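Ornithine carbamoyltransferase (Gloeobacter violaceus, PDB 3GD5) probably catalyses the reversible transfer of the carbamoyl group from carbamoyl phosphate to L-ornithine, giving L-citrulline and phosphate in arginine biosynthesis. Local coordinates at residues V169-G181 and P194-A206. Numbering follows the deposited sequence.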
# COMPACT_ATOMS: atom_id res chain seq x y z
N VAL A 169 -26.46 17.32 -2.48
CA VAL A 169 -26.75 18.74 -2.32
C VAL A 169 -28.04 19.13 -3.06
O VAL A 169 -28.79 19.97 -2.59
CB VAL A 169 -25.58 19.65 -2.80
CG1 VAL A 169 -24.26 19.09 -2.29
CG2 VAL A 169 -25.56 19.77 -4.30
N ALA A 170 -28.28 18.50 -4.21
CA ALA A 170 -29.49 18.76 -4.97
C ALA A 170 -30.65 18.41 -4.05
O ALA A 170 -31.60 19.18 -3.92
CB ALA A 170 -29.52 17.89 -6.22
N HIS A 171 -30.55 17.24 -3.40
CA HIS A 171 -31.58 16.77 -2.47
C HIS A 171 -31.85 17.78 -1.36
O HIS A 171 -33.00 18.08 -1.05
CB HIS A 171 -31.14 15.46 -1.81
CG HIS A 171 -31.22 14.27 -2.71
ND1 HIS A 171 -30.65 13.06 -2.38
CD2 HIS A 171 -31.82 14.10 -3.91
CE1 HIS A 171 -30.89 12.19 -3.35
NE2 HIS A 171 -31.59 12.79 -4.29
N SER A 172 -30.78 18.28 -0.76
CA SER A 172 -30.93 19.25 0.31
C SER A 172 -31.41 20.60 -0.21
O SER A 172 -32.08 21.33 0.51
CB SER A 172 -29.60 19.41 1.06
OG SER A 172 -29.31 18.26 1.84
N LEU A 173 -31.07 20.93 -1.45
CA LEU A 173 -31.51 22.19 -2.04
C LEU A 173 -33.02 22.12 -2.28
O LEU A 173 -33.73 23.10 -2.10
CB LEU A 173 -30.78 22.48 -3.36
CG LEU A 173 -29.36 23.05 -3.24
CD1 LEU A 173 -28.68 23.05 -4.61
CD2 LEU A 173 -29.42 24.45 -2.69
N LEU A 174 -33.48 20.94 -2.69
CA LEU A 174 -34.90 20.71 -2.95
C LEU A 174 -35.70 20.95 -1.67
O LEU A 174 -36.67 21.72 -1.67
CB LEU A 174 -35.13 19.29 -3.47
CG LEU A 174 -34.67 19.03 -4.91
CD1 LEU A 174 -34.88 17.57 -5.30
CD2 LEU A 174 -35.43 19.95 -5.86
N LEU A 175 -35.30 20.29 -0.59
CA LEU A 175 -36.00 20.44 0.68
C LEU A 175 -35.85 21.85 1.23
O LEU A 175 -36.80 22.42 1.77
CB LEU A 175 -35.45 19.46 1.71
CG LEU A 175 -35.59 17.97 1.42
CD1 LEU A 175 -34.82 17.21 2.48
CD2 LEU A 175 -37.08 17.56 1.39
N GLY A 176 -34.65 22.41 1.09
CA GLY A 176 -34.37 23.74 1.60
C GLY A 176 -35.06 24.87 0.87
O GLY A 176 -35.65 25.76 1.50
N CYS A 177 -34.99 24.86 -0.46
CA CYS A 177 -35.63 25.89 -1.25
C CYS A 177 -37.12 25.91 -0.94
O CYS A 177 -37.66 26.93 -0.51
CB CYS A 177 -35.38 25.65 -2.74
SG CYS A 177 -33.68 26.06 -3.25
N ALA A 178 -37.78 24.78 -1.14
CA ALA A 178 -39.20 24.68 -0.87
C ALA A 178 -39.54 25.27 0.49
O ALA A 178 -40.45 26.08 0.61
CB ALA A 178 -39.64 23.22 -0.94
N LYS A 179 -38.79 24.86 1.51
CA LYS A 179 -39.03 25.33 2.87
C LYS A 179 -39.00 26.85 3.10
O LYS A 179 -39.61 27.34 4.05
CB LYS A 179 -38.07 24.65 3.85
CG LYS A 179 -38.38 23.19 4.11
CD LYS A 179 -37.48 22.65 5.21
CE LYS A 179 -37.90 21.25 5.63
NZ LYS A 179 -37.73 20.28 4.52
N VAL A 180 -38.28 27.59 2.26
CA VAL A 180 -38.24 29.04 2.42
C VAL A 180 -39.08 29.75 1.37
O VAL A 180 -39.09 30.98 1.29
CB VAL A 180 -36.79 29.60 2.36
CG1 VAL A 180 -36.00 29.15 3.58
CG2 VAL A 180 -36.10 29.16 1.08
N GLY A 181 -39.78 28.96 0.55
CA GLY A 181 -40.63 29.53 -0.48
C GLY A 181 -39.88 29.90 -1.74
O GLY A 181 -40.37 30.69 -2.55
N PRO A 194 -32.71 13.46 -9.26
CA PRO A 194 -32.80 13.45 -7.80
C PRO A 194 -33.66 12.28 -7.37
O PRO A 194 -34.47 11.79 -8.15
CB PRO A 194 -33.50 14.77 -7.49
CG PRO A 194 -33.18 15.64 -8.66
CD PRO A 194 -33.30 14.69 -9.82
N ASP A 195 -33.48 11.84 -6.13
CA ASP A 195 -34.27 10.74 -5.58
C ASP A 195 -35.75 11.15 -5.63
O ASP A 195 -36.16 12.10 -4.96
CB ASP A 195 -33.82 10.48 -4.15
CG ASP A 195 -34.74 9.54 -3.40
OD1 ASP A 195 -35.72 9.04 -4.00
OD2 ASP A 195 -34.47 9.30 -2.20
N PRO A 196 -36.57 10.43 -6.42
CA PRO A 196 -38.00 10.74 -6.54
C PRO A 196 -38.72 10.97 -5.21
O PRO A 196 -39.70 11.72 -5.15
CB PRO A 196 -38.56 9.55 -7.32
CG PRO A 196 -37.55 8.45 -7.10
CD PRO A 196 -36.24 9.20 -7.16
N ALA A 197 -38.24 10.32 -4.15
CA ALA A 197 -38.85 10.48 -2.84
C ALA A 197 -38.59 11.87 -2.28
O ALA A 197 -39.47 12.45 -1.63
CB ALA A 197 -38.32 9.42 -1.88
N VAL A 198 -37.41 12.43 -2.53
CA VAL A 198 -37.14 13.77 -2.01
C VAL A 198 -37.84 14.83 -2.86
O VAL A 198 -38.28 15.86 -2.35
CB VAL A 198 -35.62 14.07 -1.93
CG1 VAL A 198 -34.89 12.90 -1.26
CG2 VAL A 198 -35.06 14.35 -3.31
N SER A 199 -37.95 14.57 -4.16
CA SER A 199 -38.63 15.50 -5.06
C SER A 199 -40.09 15.58 -4.65
O SER A 199 -40.68 16.66 -4.62
CB SER A 199 -38.54 15.01 -6.51
OG SER A 199 -37.24 15.17 -7.03
N ALA A 200 -40.67 14.42 -4.33
CA ALA A 200 -42.06 14.34 -3.90
C ALA A 200 -42.25 15.10 -2.59
O ALA A 200 -43.19 15.88 -2.44
CB ALA A 200 -42.47 12.89 -3.72
N ARG A 201 -41.34 14.86 -1.64
CA ARG A 201 -41.38 15.51 -0.34
C ARG A 201 -41.12 17.01 -0.46
O ARG A 201 -41.60 17.79 0.36
CB ARG A 201 -40.36 14.87 0.60
CG ARG A 201 -40.11 15.63 1.90
CD ARG A 201 -41.40 15.87 2.68
NE ARG A 201 -41.15 16.64 3.89
CZ ARG A 201 -42.11 17.21 4.62
NH1 ARG A 201 -41.81 17.89 5.72
NH2 ARG A 201 -43.38 17.10 4.24
N ALA A 202 -40.35 17.40 -1.46
CA ALA A 202 -40.05 18.81 -1.68
C ALA A 202 -41.29 19.51 -2.23
O ALA A 202 -41.61 20.63 -1.83
CB ALA A 202 -38.88 18.96 -2.65
N SER A 203 -41.98 18.85 -3.16
CA SER A 203 -43.19 19.40 -3.76
C SER A 203 -44.27 19.57 -2.69
O SER A 203 -44.92 20.61 -2.62
CB SER A 203 -43.71 18.48 -4.86
OG SER A 203 -42.77 18.39 -5.91
N GLU A 204 -44.44 18.55 -1.86
CA GLU A 204 -45.41 18.60 -0.78
C GLU A 204 -45.17 19.84 0.08
O GLU A 204 -46.11 20.54 0.45
CB GLU A 204 -45.30 17.34 0.09
CG GLU A 204 -46.20 17.34 1.32
CD GLU A 204 -45.95 16.14 2.23
OE1 GLU A 204 -46.60 16.05 3.30
OE2 GLU A 204 -45.10 15.29 1.89
N ILE A 205 -43.90 20.10 0.39
CA ILE A 205 -43.54 21.26 1.20
C ILE A 205 -43.84 22.55 0.46
O ILE A 205 -44.35 23.51 1.04
CB ILE A 205 -42.03 21.26 1.54
CG1 ILE A 205 -41.67 20.03 2.37
CG2 ILE A 205 -41.66 22.55 2.28
CD1 ILE A 205 -42.23 20.07 3.76
N ALA A 206 -43.51 22.57 -0.83
CA ALA A 206 -43.71 23.73 -1.67
C ALA A 206 -45.19 24.07 -1.81
O ALA A 206 -45.56 25.22 -2.05
CB ALA A 206 -43.09 23.50 -3.04
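His171 and Leu174 meet Pro194, Asp195 and Val198 where two neighbouring parallel helices of a Rossmann-like alpha/beta domain begin to pack. Strand 183-187 joins helix 168-180 to helix 196-209. The axes of 169-180 and 196-206 approach to 8.2 Å and run 5° apart. The strand backs the pair through Ile184, under Leu174, and Val186, under Pro194. This domain is the ornithine-binding one of the family, and His171 lies close to Asn168, a probable ornithine ligand.

The backbones draw together toward the C-terminal ends, where small residues face each other. The CA atoms of Ala178 and Ala206 are 4.7 Å apart. Ala202 CB sits against Leu174 CB and the carbonyl O of Leu174. Ala178 CB rests 3.4 Å from Ala202 O and also touches Ile205 CG2. Nearer the N-terminal end, Leu174 CD1 touches both Val198 CG2 and Pro194 CB.

The looser side carries longer chains, and Arg201 is partly exposed there. With CG anti to the backbone N (chi1 168°), Arg201 lays CG against Leu175 CD2 at 3.6 Å. Arg201 and Lys179 both form salt bridges to Asp20, whose carboxylate probably offsets their like charges. Arg201 NH2 also pairs with Glu204.

At the N-terminal end, the His171 ring is held from several sides. ND1 bonds to His135 O, and Val198 CG1 lies over one face in a CH-pi contact. Val198 CG2 packs tightly on His171 CD2, at 3.3 Å. Asp195, the N-cap of its helix, accepts from Ala197 N through OD1. Its own backbone N donates to His171 NE2 at 2.8 Å, nearly straight at 169° but somewhat out of the ring plane.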